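Side-chain contacts in pyrrolidone-carboxylate peptidase (Deinococcus radiodurans R1, PDB 5Z48), which removes N-terminal pyroglutamyl (5-oxoprolyl) groups from polypeptides, acting as a cysteine peptidase of the C15 family: residues T118-L121 with R122-A126; V172-N175 with A176-L180; F148-Y151 with H152-W156. All blocks are in the same frame, centred on the assembly; numbering follows the deposited sequence.

Contact 1. Residues T118-L121 with R122-A126. With DMS (dimethyl sulfoxide), chain H.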
ATOM      1  N   THR B 118      -2.396 -26.586 -12.380  1.00 10.75           N
ATOM      2  CA  THR B 118      -2.463 -27.980 -11.923  1.00 11.60           C
ATOM      3  C   THR B 118      -1.246 -28.373 -11.081  1.00 11.50           C
ATOM      4  O   THR B 118      -1.015 -29.574 -10.853  1.00 12.83           O
ATOM      5  CB  THR B 118      -2.607 -28.911 -13.125  1.00 13.73           C
ATOM      6  OG1 THR B 118      -1.549 -28.625 -14.050  1.00 13.59           O
ATOM      7  CG2 THR B 118      -3.963 -28.686 -13.833  1.00 13.84           C
ATOM      8  N   LEU B 119      -0.485 -27.386 -10.602  1.00 11.76           N
ATOM      9  CA  LEU B 119       0.555 -27.631  -9.620  1.00 12.79           C
ATOM     10  C   LEU B 119      -0.070 -27.998  -8.270  1.00 10.59           C
ATOM     11  O   LEU B 119      -1.211 -27.630  -7.974  1.00 11.84           O
ATOM     12  CB  LEU B 119       1.433 -26.381  -9.445  1.00 10.42           C
ATOM     13  CG  LEU B 119       2.275 -25.961 -10.651  1.00 10.55           C
ATOM     14  CD1 LEU B 119       3.092 -24.778 -10.260  1.00 11.48           C
ATOM     15  CD2 LEU B 119       3.166 -27.130 -11.032  1.00 12.62           C
ATOM     16  N   PRO B 120       0.684 -28.702  -7.406  1.00 13.45           N
ATOM     17  CA  PRO B 120       0.211 -29.019  -6.052  1.00 11.39           C
ATOM     18  C   PRO B 120       0.421 -27.806  -5.148  1.00 13.28           C
ATOM     19  O   PRO B 120       1.427 -27.683  -4.466  1.00 13.61           O
ATOM     20  CB  PRO B 120       1.083 -30.219  -5.668  1.00 11.45           C
ATOM     21  CG  PRO B 120       2.374 -30.006  -6.439  1.00 11.42           C
ATOM     22  CD  PRO B 120       1.941 -29.387  -7.741  1.00 12.00           C
ATOM     23  N   LEU B 121      -0.540 -26.859  -5.220  1.00 12.48           N
ATOM     24  CA  LEU B 121      -0.342 -25.538  -4.606  1.00 12.80           C
ATOM     25  C   LEU B 121      -0.049 -25.649  -3.120  1.00 11.71           C
ATOM     26  O   LEU B 121       0.882 -24.993  -2.626  1.00 12.32           O
ATOM     27  CB  LEU B 121      -1.565 -24.630  -4.842  1.00 13.14           C
ATOM     28  CG  LEU B 121      -1.876 -24.387  -6.318  1.00 15.49           C
ATOM     29  CD1 LEU B 121      -3.181 -23.555  -6.411  1.00 15.70           C
ATOM     30  CD2 LEU B 121      -0.732 -23.736  -7.100  1.00 15.42           C
ATOM     31  N   ARG B 122      -0.854 -26.415  -2.373  1.00 12.84           N
ATOM     32  CA  ARG B 122      -0.653 -26.439  -0.920  1.00 10.92           C
ATOM     33  C   ARG B 122       0.655 -27.124  -0.543  1.00 12.37           C
ATOM     34  O   ARG B 122       1.324 -26.680   0.406  1.00 12.78           O
ATOM     35  CB  ARG B 122      -1.837 -27.094  -0.202  1.00 14.08           C
ATOM     36  CG  ARG B 122      -3.160 -26.332  -0.363  1.00 15.57           C
ATOM     37  CD  ARG B 122      -3.197 -24.973   0.343  1.00 14.72           C
ATOM     38  NE  ARG B 122      -4.360 -24.172  -0.106  1.00 15.21           N
ATOM     39  CZ  ARG B 122      -4.559 -22.908   0.262  1.00 15.74           C
ATOM     40  NH1 ARG B 122      -3.705 -22.303   1.092  1.00 16.70           N
ATOM     41  NH2 ARG B 122      -5.570 -22.215  -0.229  1.00 14.60           N
ATOM     42  N   ALA B 123       1.083 -28.140  -1.302  1.00 12.98           N
ATOM     43  CA  ALA B 123       2.365 -28.782  -1.021  1.00 13.13           C
ATOM     44  C   ALA B 123       3.522 -27.816  -1.236  1.00 11.88           C
ATOM     45  O   ALA B 123       4.518 -27.846  -0.502  1.00 12.99           O
ATOM     46  CB  ALA B 123       2.532 -29.999  -1.915  1.00 12.61           C
ATOM     47  N   ILE B 124       3.419 -26.948  -2.248  1.00 11.08           N
ATOM     48  CA  ILE B 124       4.482 -25.964  -2.445  1.00  9.49           C
ATOM     49  C   ILE B 124       4.504 -24.951  -1.302  1.00 11.87           C
ATOM     50  O   ILE B 124       5.577 -24.630  -0.771  1.00 10.94           O
ATOM     51  CB  ILE B 124       4.320 -25.266  -3.807  1.00  9.19           C
ATOM     52  CG1 ILE B 124       4.483 -26.271  -4.964  1.00  9.84           C
ATOM     53  CG2 ILE B 124       5.352 -24.113  -3.949  1.00 10.87           C
ATOM     54  CD1 ILE B 124       3.987 -25.692  -6.338  1.00 10.93           C
ATOM     55  N   LEU B 125       3.332 -24.426  -0.915  1.00 11.45           N
ATOM     56  CA  LEU B 125       3.294 -23.489   0.216  1.00 10.86           C
ATOM     57  C   LEU B 125       3.893 -24.105   1.463  1.00 11.60           C
ATOM     58  O   LEU B 125       4.625 -23.437   2.211  1.00 11.45           O
ATOM     59  CB  LEU B 125       1.850 -23.053   0.492  1.00 11.47           C
ATOM     60  CG  LEU B 125       1.203 -22.158  -0.583  1.00 13.81           C
ATOM     61  CD1 LEU B 125      -0.129 -21.635  -0.068  1.00 13.47           C
ATOM     62  CD2 LEU B 125       2.047 -21.012  -1.145  1.00 14.93           C
ATOM     63  N   ALA B 126       3.626 -25.390   1.692  1.00 11.70           N
ATOM     64  CA  ALA B 126       4.140 -26.045   2.890  1.00 10.64           C
ATOM     65  C   ALA B 126       5.653 -26.214   2.802  1.00 11.93           C
ATOM     66  O   ALA B 126       6.372 -26.044   3.793  1.00 12.63           O
ATOM     67  CB  ALA B 126       3.464 -27.405   3.105  1.00 12.63           C
TER
HETATM   68  S   DMS H 301      -4.537 -27.514  -6.376  1.00 38.16           S
HETATM   69  O   DMS H 301      -3.325 -27.563  -5.529  1.00 36.78           O
HETATM   70  C1  DMS H 301      -4.297 -27.061  -8.117  1.00 36.74           C
HETATM   71  C2  DMS H 301      -5.716 -26.268  -5.789  1.00 36.44           C
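Pro120 O accepts from Ile124 N at 3.1 Å and Leu121 O from Leu125 N at 3.0 Å, as the loop leaving strand 114-116 runs into the first turn of helix 121-130. Pro120 holds the N-cap position and is also the centre of an inverse gamma turn. This is a worked example of helix initiation in which a proline closes the preceding loop while its carbonyl takes up the first i to i+4 bond. Apolar side chains line the junction. Ile124 carries CG1 beside its backbone N (chi1 -64°), which folds CD1 back over the turn, 4.1 Å from Leu119 CB; the two side chains cross obliquely. Pro120 CB meets Ala123 CB at 4.0 Å. Outside the turn, Ile208 of helix 194-211 packs on Leu119 and Ile124, and Leu82 of strand 80-90 packs on Leu121, Ile124 and Leu125. NE and NH2 of Arg122 form salt bridges with Asp104 and Asp91, respectively, of a neighbouring subunit, which the first turn of the helix meets in this way. A dimethyl sulfoxide molecule, probably from the crystallisation liquor, sits beside the turn on the Leu121 flank. Its methyl C2 approaches Leu121 CD1 at 3.8 Å, and its oxygen takes the hydrogen of Leu121 N at 2.9 Å, with an N-H...O angle of 146°.

Contact 2. Residues V172-N175 with A176-L180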
ATOM      1  N   VAL B 172       7.660 -13.785  -8.837  1.00  9.13           N
ATOM      2  CA  VAL B 172       8.663 -13.468  -7.824  1.00  8.94           C
ATOM      3  C   VAL B 172       8.756 -11.962  -7.630  1.00  9.11           C
ATOM      4  O   VAL B 172       8.538 -11.192  -8.572  1.00 10.55           O
ATOM      5  CB  VAL B 172      10.045 -14.063  -8.183  1.00 11.52           C
ATOM      6  CG1 VAL B 172       9.930 -15.590  -8.440  1.00 13.78           C
ATOM      7  CG2 VAL B 172      10.693 -13.361  -9.392  1.00 11.50           C
ATOM      8  N   PRO B 173       9.111 -11.500  -6.436  1.00 10.04           N
ATOM      9  CA  PRO B 173       9.347 -10.061  -6.236  1.00 10.88           C
ATOM     10  C   PRO B 173      10.521  -9.526  -7.042  1.00 11.34           C
ATOM     11  O   PRO B 173      11.356 -10.270  -7.565  1.00 11.19           O
ATOM     12  CB  PRO B 173       9.694  -9.974  -4.728  1.00 11.14           C
ATOM     13  CG  PRO B 173       8.929 -11.122  -4.103  1.00 11.93           C
ATOM     14  CD  PRO B 173       9.112 -12.263  -5.163  1.00 10.91           C
ATOM     15  N   ALA B 174      10.643  -8.190  -7.023  1.00 10.61           N
ATOM     16  CA  ALA B 174      11.863  -7.532  -7.477  1.00 10.39           C
ATOM     17  C   ALA B 174      13.068  -8.104  -6.736  1.00 11.32           C
ATOM     18  O   ALA B 174      12.964  -8.453  -5.564  1.00 11.03           O
ATOM     19  CB  ALA B 174      11.769  -6.024  -7.182  1.00 11.35           C
ATOM     20  N   ASN B 175      14.213  -8.202  -7.424  1.00 10.78           N
ATOM     21  CA  ASN B 175      15.468  -8.374  -6.714  1.00 11.48           C
ATOM     22  C   ASN B 175      16.092  -6.998  -6.466  1.00 13.22           C
ATOM     23  O   ASN B 175      15.470  -5.958  -6.732  1.00 11.63           O
ATOM     24  CB  ASN B 175      16.390  -9.317  -7.485  1.00 10.31           C
ATOM     25  CG  ASN B 175      16.775  -8.770  -8.880  1.00 13.43           C
ATOM     26  OD1 ASN B 175      16.525  -7.615  -9.219  1.00 12.10           O
ATOM     27  ND2 ASN B 175      17.394  -9.637  -9.706  1.00 13.96           N
ATOM     28  N   ALA B 176      17.334  -6.958  -5.939  1.00 11.78           N
ATOM     29  CA  ALA B 176      17.938  -5.663  -5.635  1.00 12.44           C
ATOM     30  C   ALA B 176      18.096  -4.816  -6.892  1.00 14.00           C
ATOM     31  O   ALA B 176      17.867  -3.597  -6.856  1.00 13.99           O
ATOM     32  CB  ALA B 176      19.299  -5.843  -4.950  1.00 13.08           C
ATOM     33  N   ALA B 177      18.511  -5.437  -8.014  1.00 11.70           N
ATOM     34  CA  ALA B 177      18.752  -4.666  -9.229  1.00 14.64           C
ATOM     35  C   ALA B 177      17.490  -3.960  -9.690  1.00 14.79           C
ATOM     36  O   ALA B 177      17.541  -2.783 -10.100  1.00 14.38           O
ATOM     37  CB  ALA B 177      19.309  -5.578 -10.327  1.00 16.80           C
ATOM     38  N   VAL B 178      16.353  -4.665  -9.625  1.00 11.81           N
ATOM     39  CA  VAL B 178      15.070  -4.077  -9.997  1.00 11.17           C
ATOM     40  C   VAL B 178      14.723  -2.932  -9.054  1.00 12.78           C
ATOM     41  O   VAL B 178      14.323  -1.845  -9.490  1.00 13.27           O
ATOM     42  CB  VAL B 178      13.960  -5.151 -10.030  1.00 13.32           C
ATOM     43  CG1 VAL B 178      12.586  -4.511 -10.211  1.00 12.52           C
ATOM     44  CG2 VAL B 178      14.200  -6.122 -11.189  1.00 16.25           C
ATOM     45  N   ALA B 179      14.901  -3.144  -7.743  1.00 12.27           N
ATOM     46  CA  ALA B 179      14.523  -2.102  -6.783  1.00 14.44           C
ATOM     47  C   ALA B 179      15.427  -0.871  -6.896  1.00 13.82           C
ATOM     48  O   ALA B 179      14.972   0.265  -6.693  1.00 13.86           O
ATOM     49  CB  ALA B 179      14.559  -2.679  -5.348  1.00 12.54           C
ATOM     50  N   LEU B 180      16.729  -1.065  -7.196  1.00 13.11           N
ATOM     51  CA  LEU B 180      17.684   0.047  -7.285  1.00 14.77           C
ATOM     52  C   LEU B 180      17.420   0.984  -8.472  1.00 16.20           C
ATOM     53  O   LEU B 180      17.840   2.153  -8.438  1.00 19.32           O
ATOM     54  CB  LEU B 180      19.114  -0.486  -7.390  1.00 13.53           C
ATOM     55  CG  LEU B 180      19.603  -1.096  -6.070  1.00 14.63           C
ATOM     56  CD1 LEU B 180      20.856  -1.965  -6.334  1.00 16.37           C
ATOM     57  CD2 LEU B 180      19.940  -0.006  -5.038  1.00 15.60           C
TER
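Asn175 OD1 accepts the backbone N-H of Val178 at 3.0 Å, in a nearly straight bond (164° at the hydrogen) that lies almost in line with the side-chain C=O. It is an N-cap: the asparagine immediately before helix 176-180 lends a side-chain oxygen to an amide that no preceding turn can serve. Its chi1 of 62° makes this possible, since CG then stands between the backbone N and the carbonyl carbon and OD1 is brought back over the opening turn. The main-chain oxygen begins the regular pattern, Asn175 O receiving Ala179 N at 3.0 Å. Methyl groups crowd round the cap: Val178 CG2 lies 3.4 Å from Asn175 OD1, and Ala177 CB 3.6 Å from the same oxygen. Beneath it, Ala174 CB presses against Val178 CG1 at 3.5 Å, closer than carbons usually pack. On the other branch of the amide, ND2 donates to Gln194 OE1 and Asp19 OD2. Beyond the first turn, Leu180 O accepts from Arg129 of a neighbouring subunit other than the one that meets Arg122. With an alanine in place of Asn175, Val178 N would probably lose its cap, and Gln194 and Asp19 the N-H donors they accept from. With OD1 taken by a donor and ND2 facing two acceptors, the hydrogen bonding is consistent with one orientation of this buried amide, which ties the helix start to the loop holding Asp19 and to helix 194-211.

Contact 3. Residues F148-Y151 with H152-W156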
ATOM      1  N   PHE B 148      -0.520 -14.770 -20.034  1.00 12.33           N
ATOM      2  CA  PHE B 148      -0.645 -15.359 -21.368  1.00 11.51           C
ATOM      3  C   PHE B 148       0.038 -16.720 -21.426  1.00 10.91           C
ATOM      4  O   PHE B 148      -0.557 -17.673 -21.947  1.00 11.31           O
ATOM      5  CB  PHE B 148      -0.084 -14.407 -22.425  1.00 11.92           C
ATOM      6  CG  PHE B 148       0.023 -15.024 -23.788  1.00 15.48           C
ATOM      7  CD1 PHE B 148       1.181 -15.728 -24.163  1.00 19.16           C
ATOM      8  CD2 PHE B 148      -1.054 -14.956 -24.652  1.00 17.38           C
ATOM      9  CE1 PHE B 148       1.264 -16.336 -25.414  1.00 19.31           C
ATOM     10  CE2 PHE B 148      -0.969 -15.559 -25.923  1.00 21.13           C
ATOM     11  CZ  PHE B 148       0.186 -16.255 -26.276  1.00 21.27           C
ATOM     12  N   VAL B 149       1.278 -16.843 -20.903  1.00 11.05           N
ATOM     13  CA  VAL B 149       1.977 -18.124 -21.076  1.00 10.81           C
ATOM     14  C   VAL B 149       1.394 -19.188 -20.154  1.00 10.74           C
ATOM     15  O   VAL B 149       1.412 -20.388 -20.496  1.00 10.71           O
ATOM     16  CB  VAL B 149       3.509 -18.003 -20.922  1.00  9.34           C
ATOM     17  CG1 VAL B 149       4.145 -17.151 -22.039  1.00  9.68           C
ATOM     18  CG2 VAL B 149       3.952 -17.504 -19.528  1.00  9.67           C
ATOM     19  N   LEU B 150       0.812 -18.779 -19.022  1.00 10.92           N
ATOM     20  CA  LEU B 150       0.165 -19.726 -18.125  1.00  8.30           C
ATOM     21  C   LEU B 150      -1.041 -20.338 -18.810  1.00 11.33           C
ATOM     22  O   LEU B 150      -1.164 -21.564 -18.898  1.00 11.40           O
ATOM     23  CB  LEU B 150      -0.245 -19.019 -16.824  1.00  9.27           C
ATOM     24  CG  LEU B 150      -1.007 -19.884 -15.827  1.00  8.31           C
ATOM     25  CD1 LEU B 150      -0.207 -21.151 -15.436  1.00 11.20           C
ATOM     26  CD2 LEU B 150      -1.418 -19.088 -14.598  1.00  9.61           C
ATOM     27  N   TYR B 151      -1.917 -19.481 -19.365  1.00  9.22           N
ATOM     28  CA  TYR B 151      -3.057 -19.973 -20.131  1.00  9.14           C
ATOM     29  C   TYR B 151      -2.582 -20.805 -21.317  1.00 11.73           C
ATOM     30  O   TYR B 151      -3.123 -21.891 -21.589  1.00 11.16           O
ATOM     31  CB  TYR B 151      -3.925 -18.788 -20.589  1.00  8.88           C
ATOM     32  CG  TYR B 151      -5.160 -19.204 -21.342  1.00 10.51           C
ATOM     33  CD1 TYR B 151      -5.116 -19.524 -22.701  1.00 11.94           C
ATOM     34  CD2 TYR B 151      -6.397 -19.280 -20.698  1.00 10.23           C
ATOM     35  CE1 TYR B 151      -6.251 -19.948 -23.388  1.00 11.26           C
ATOM     36  CE2 TYR B 151      -7.557 -19.668 -21.369  1.00 13.04           C
ATOM     37  CZ  TYR B 151      -7.482 -20.016 -22.717  1.00 12.06           C
ATOM     38  OH  TYR B 151      -8.606 -20.430 -23.402  1.00 14.39           O
ATOM     39  N   HIS B 152      -1.604 -20.288 -22.065  1.00 10.74           N
ATOM     40  CA  HIS B 152      -1.112 -20.991 -23.254  1.00 11.90           C
ATOM     41  C   HIS B 152      -0.630 -22.402 -22.914  1.00 11.73           C
ATOM     42  O   HIS B 152      -0.959 -23.373 -23.624  1.00 12.61           O
ATOM     43  CB  HIS B 152       0.012 -20.171 -23.872  1.00 13.75           C
ATOM     44  CG  HIS B 152       0.617 -20.793 -25.075  1.00 14.19           C
ATOM     45  ND1 HIS B 152       0.210 -20.478 -26.357  1.00 15.87           N
ATOM     46  CD2 HIS B 152       1.604 -21.711 -25.203  1.00 15.41           C
ATOM     47  CE1 HIS B 152       0.929 -21.176 -27.224  1.00 18.60           C
ATOM     48  NE2 HIS B 152       1.762 -21.949 -26.547  1.00 15.97           N
ATOM     49  N   ALA B 153       0.165 -22.542 -21.853  1.00 12.00           N
ATOM     50  CA  ALA B 153       0.707 -23.861 -21.526  1.00 10.96           C
ATOM     51  C   ALA B 153      -0.398 -24.812 -21.075  1.00 12.30           C
ATOM     52  O   ALA B 153      -0.407 -25.991 -21.480  1.00 12.36           O
ATOM     53  CB  ALA B 153       1.779 -23.720 -20.442  1.00 11.47           C
ATOM     54  N   LEU B 154      -1.324 -24.346 -20.229  1.00 11.24           N
ATOM     55  CA  LEU B 154      -2.377 -25.239 -19.748  1.00 11.46           C
ATOM     56  C   LEU B 154      -3.259 -25.701 -20.901  1.00 12.15           C
ATOM     57  O   LEU B 154      -3.639 -26.874 -20.972  1.00 13.20           O
ATOM     58  CB  LEU B 154      -3.183 -24.534 -18.647  1.00 10.84           C
ATOM     59  CG  LEU B 154      -2.424 -24.355 -17.339  1.00  9.34           C
ATOM     60  CD1 LEU B 154      -3.142 -23.319 -16.439  1.00 10.06           C
ATOM     61  CD2 LEU B 154      -2.309 -25.699 -16.582  1.00 11.30           C
ATOM     62  N   HIS B 155      -3.564 -24.788 -21.836  1.00 12.73           N
ATOM     63  CA  HIS B 155      -4.377 -25.131 -23.003  1.00 12.14           C
ATOM     64  C   HIS B 155      -3.666 -26.156 -23.884  1.00 12.41           C
ATOM     65  O   HIS B 155      -4.279 -27.153 -24.298  1.00 14.63           O
ATOM     66  CB  HIS B 155      -4.660 -23.861 -23.807  1.00 12.63           C
ATOM     67  CG  HIS B 155      -5.526 -24.096 -25.005  1.00 14.07           C
ATOM     68  ND1 HIS B 155      -6.856 -24.438 -24.896  1.00 16.24           N
ATOM     69  CD2 HIS B 155      -5.265 -24.005 -26.330  1.00 16.61           C
ATOM     70  CE1 HIS B 155      -7.376 -24.568 -26.108  1.00 19.14           C
ATOM     71  NE2 HIS B 155      -6.432 -24.313 -26.998  1.00 20.54           N
ATOM     72  N   TRP B 156      -2.386 -25.912 -24.197  1.00 13.18           N
ATOM     73  CA  TRP B 156      -1.620 -26.833 -25.040  1.00 14.08           C
ATOM     74  C   TRP B 156      -1.576 -28.220 -24.412  1.00 13.60           C
ATOM     75  O   TRP B 156      -1.836 -29.232 -25.075  1.00 14.41           O
ATOM     76  CB  TRP B 156      -0.196 -26.274 -25.255  1.00 15.21           C
ATOM     77  CG  TRP B 156       0.577 -27.052 -26.276  1.00 16.95           C
ATOM     78  CD1 TRP B 156       0.715 -26.743 -27.600  1.00 16.21           C
ATOM     79  CD2 TRP B 156       1.298 -28.280 -26.069  1.00 17.20           C
ATOM     80  NE1 TRP B 156       1.480 -27.698 -28.229  1.00 17.50           N
ATOM     81  CE2 TRP B 156       1.862 -28.641 -27.314  1.00 16.45           C
ATOM     82  CE3 TRP B 156       1.528 -29.099 -24.948  1.00 15.95           C
ATOM     83  CZ2 TRP B 156       2.632 -29.798 -27.486  1.00 19.10           C
ATOM     84  CZ3 TRP B 156       2.293 -30.242 -25.113  1.00 15.92           C
ATOM     85  CH2 TRP B 156       2.832 -30.590 -26.380  1.00 17.90           C
TER
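Phe148 and His152, one turn apart on helix 145-159, set their rings nearly parallel (28° between planes) but slid so far that they barely overlap, with ring centres 5.8 Å apart and Phe148 CZ 4.2 Å from His152 ND1. Another face of the helix pairs Leu150 with Leu154; these side chains lie side by side and point the same way, meeting at 3.8 Å between Leu150 CD1 and Leu154 CD1. Tyr151 comes against the next turn through its ring, Tyr151 CE1 lying 4.2 Å from His155 CB. Beneath all three pairs runs the i to i+4 backbone bonding, from His152 N to Phe148 O (2.8 Å) through His155 N to Tyr151 O (2.9 Å).

The next shell fixes the polar ends. With CG trans to its backbone N (chi1 179°), the His152 ring reaches out from the helix far enough for NE2 to bond to Thr57 OG1 of helix 49-63; Tyr151 OH donates to Pro112 O, and His155 ND1 pairs with Tyr115 OH. Two tyrosines, Tyr151 and Tyr115, also meet edge-to-face. Toward the sheet, Phe169 of strand 167-172 packs on Val149 and Leu150, while Leu150 also touches Glu83. A helix packed on the central sheet, its first turn carrying Cys146, the probable nucleophile, is consistent with the Cys-His-Glu site of the C15 peptidases.

Overall arrangement
The three local contacts lie at different distances from the probable catalytic site. Contacts 1 and 3 have centres 19 Å apart and touch where Thr118 OG1 lies 3.9 Å from Leu154 CD2, whereas contact 2 is separate, its nearest atoms about 11 Å from contact 1 and about 12 Å from contact 3. Contact 3 is the most intimate with the probable triad: the side chain of Leu150 comes within about 4 Å of that of Glu83. That of Leu121, in contact 1, is about 7 Å from Glu83. The side chains of Phe148 and Val178, from contacts on opposite sides of the chain's centre, lie about 8 and about 9 Å from the bound pyroglutamate, not touching it.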